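Local coordinates for minor structural protein 4 (Lactococcus phage Tuc2009, PDB 5E7T), which probably serves as a structural component of the phage baseplate, the organelle through which the virion is thought to recognise its host, at residues Val6-Asp11 with Ile59-Pro64. Residues are numbered along the deposited sequence; the frame is centred on the assembly and turned at random.
Sequences VVIEHD and INVELP
Val6 and Ile8 face Val61 and Ile59 across two neighbouring antiparallel strands of the sheet in the baseplate upper protein immunoglobulin-like domain. Two hydrogen-bonded pairs, Val6 with Val61 and Ile8 with Ile59, flank the non-hydrogen-bonded pair Val7 with Asn60. Each hydrogen-bonded pair is closed by two N-H to O bonds, four in all. Val61 N gives its hydrogen to Val6 O at 2.8 Å. The bond from Ile8 N to Ile59 O is nearly straight, at 175°. The four aliphatic side chains of these pairs share one face of the sheet, where Phe91 and Ile93 of strand 87-94 pack against the same layer. Ile8 slants across Val61 rather than lying alongside it: its CG1 stands opposite the carbonyl carbon (chi1 -63°), and the extended chain carries CD1 to 3.8 Å from Val61 CG2. Val7 and Asn60 project from the other face, with Tyr102 of strand 98-103 against Val7 and Arg44 of a neighbouring subunit against Asn60. Further along, where the His10 backbone bonds to Asn57, the His10 side chain meets Ile59 at about a right angle, with CG lodged between the backbone N and the carbonyl carbon (chi1 62°). Ile8 O lies at the edge of the imidazole, in its plane. Ile59 CG1 meets the ring obliquely, 3.5 Å from both His10 ND1 and His10 CE1, while Ile59 CD1 lies 3.8 Å from His10 ND1.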
loop_
_atom_site.group_PDB
_atom_site.type_symbol
_atom_site.label_atom_id
_atom_site.label_comp_id
_atom_site.label_asym_id
_atom_site.label_seq_id
_atom_site.Cartn_x
_atom_site.Cartn_y
_atom_site.Cartn_z
ATOM N N VAL A 6 32.241 -23.693 -1.484
ATOM C CA VAL A 6 31.357 -23.683 -2.651
ATOM C C VAL A 6 31.262 -22.250 -3.157
ATOM O O VAL A 6 30.899 -21.356 -2.393
ATOM C CB VAL A 6 29.962 -24.336 -2.424
ATOM C CG1 VAL A 6 29.069 -24.160 -3.648
ATOM C CG2 VAL A 6 30.095 -25.810 -2.081
ATOM N N VAL A 7 31.600 -22.041 -4.432
ATOM C CA VAL A 7 31.566 -20.740 -5.093
ATOM C C VAL A 7 30.217 -20.504 -5.772
ATOM O O VAL A 7 29.768 -21.338 -6.560
ATOM C CB VAL A 7 32.718 -20.603 -6.111
ATOM C CG1 VAL A 7 32.599 -19.302 -6.888
ATOM C CG2 VAL A 7 34.071 -20.679 -5.419
ATOM N N ILE A 8 29.599 -19.346 -5.507
ATOM C CA ILE A 8 28.342 -18.938 -6.123
ATOM C C ILE A 8 28.567 -17.609 -6.807
ATOM O O ILE A 8 28.814 -16.596 -6.143
ATOM C CB ILE A 8 27.146 -18.898 -5.146
ATOM C CG1 ILE A 8 26.852 -20.286 -4.589
ATOM C CG2 ILE A 8 25.912 -18.334 -5.847
ATOM C CD1 ILE A 8 26.074 -20.262 -3.358
ATOM N N GLU A 9 28.501 -17.636 -8.146
ATOM C CA GLU A 9 28.637 -16.502 -9.044
ATOM C C GLU A 9 27.261 -15.933 -9.293
ATOM O O GLU A 9 26.350 -16.686 -9.631
ATOM C CB GLU A 9 29.259 -16.962 -10.361
ATOM C CG GLU A 9 30.762 -17.155 -10.298
ATOM C CD GLU A 9 31.401 -17.622 -11.589
ATOM O OE1 GLU A 9 30.798 -17.438 -12.677
ATOM O OE2 GLU A 9 32.525 -18.170 -11.504
ATOM N N HIS A 10 27.097 -14.619 -9.135
ATOM C CA HIS A 10 25.797 -13.959 -9.300
ATOM C C HIS A 10 25.842 -12.653 -10.123
ATOM O O HIS A 10 26.909 -12.230 -10.577
ATOM C CB HIS A 10 25.181 -13.704 -7.923
ATOM C CG HIS A 10 26.024 -12.792 -7.087
ATOM N ND1 HIS A 10 27.122 -13.257 -6.392
ATOM C CD2 HIS A 10 25.935 -11.460 -6.920
ATOM C CE1 HIS A 10 27.658 -12.196 -5.826
ATOM N NE2 HIS A 10 26.985 -11.093 -6.128
ATOM N N ASP A 11 24.676 -12.007 -10.279
ATOM C CA ASP A 11 24.525 -10.772 -11.047
ATOM C C ASP A 11 24.447 -9.481 -10.221
ATOM O O ASP A 11 24.256 -8.425 -10.819
ATOM C CB ASP A 11 23.305 -10.876 -11.972
ATOM C CG ASP A 11 21.964 -11.062 -11.293
ATOM O OD1 ASP A 11 21.945 -11.306 -10.064
ATOM O OD2 ASP A 11 20.930 -11.012 -12.000
ATOM N N ILE A 59 30.467 -15.104 -4.503
ATOM C CA ILE A 59 30.254 -15.450 -3.074
ATOM C C ILE A 59 31.033 -16.737 -2.837
ATOM O O ILE A 59 30.960 -17.646 -3.659
ATOM C CB ILE A 59 28.740 -15.696 -2.730
ATOM C CG1 ILE A 59 27.821 -14.545 -3.212
ATOM C CG2 ILE A 59 28.533 -16.002 -1.229
ATOM C CD1 ILE A 59 26.328 -14.767 -3.007
ATOM N N ASN A 60 31.764 -16.829 -1.732
ATOM C CA ASN A 60 32.476 -18.051 -1.398
ATOM C C ASN A 60 31.854 -18.527 -0.110
ATOM O O ASN A 60 31.952 -17.844 0.929
ATOM C CB ASN A 60 33.971 -17.821 -1.262
ATOM C CG ASN A 60 34.687 -18.976 -0.627
ATOM O OD1 ASN A 60 34.716 -19.128 0.594
ATOM N ND2 ASN A 60 35.278 -19.818 -1.434
ATOM N N VAL A 61 31.176 -19.687 -0.188
ATOM C CA VAL A 61 30.479 -20.292 0.934
ATOM C C VAL A 61 31.394 -21.325 1.582
ATOM O O VAL A 61 31.587 -22.405 1.029
ATOM C CB VAL A 61 29.126 -20.887 0.481
ATOM C CG1 VAL A 61 28.313 -21.361 1.676
ATOM C CG2 VAL A 61 28.329 -19.891 -0.353
ATOM N N GLU A 62 32.010 -20.965 2.714
ATOM C CA GLU A 62 32.894 -21.867 3.453
ATOM C C GLU A 62 32.110 -22.621 4.489
ATOM O O GLU A 62 31.552 -22.034 5.437
ATOM C CB GLU A 62 34.060 -21.132 4.114
ATOM C CG GLU A 62 35.014 -22.074 4.823
ATOM C CD GLU A 62 36.286 -21.439 5.339
ATOM O OE1 GLU A 62 37.151 -21.073 4.512
ATOM O OE2 GLU A 62 36.434 -21.343 6.578
ATOM N N LEU A 63 32.100 -23.941 4.316
ATOM C CA LEU A 63 31.430 -24.889 5.196
ATOM C C LEU A 63 32.466 -25.743 5.923
ATOM O O LEU A 63 33.556 -25.963 5.379
ATOM C CB LEU A 63 30.527 -25.804 4.356
ATOM C CG LEU A 63 29.351 -25.136 3.694
ATOM C CD1 LEU A 63 28.941 -25.900 2.473
ATOM C CD2 LEU A 63 28.193 -24.879 4.698
ATOM N N PRO A 64 32.149 -26.286 7.120
ATOM C CA PRO A 64 33.115 -27.172 7.789
ATOM C C PRO A 64 33.492 -28.361 6.894
ATOM O O PRO A 64 32.629 -28.905 6.184
ATOM C CB PRO A 64 32.374 -27.607 9.058
ATOM C CG PRO A 64 31.372 -26.515 9.305
ATOM C CD PRO A 64 30.915 -26.145 7.925
#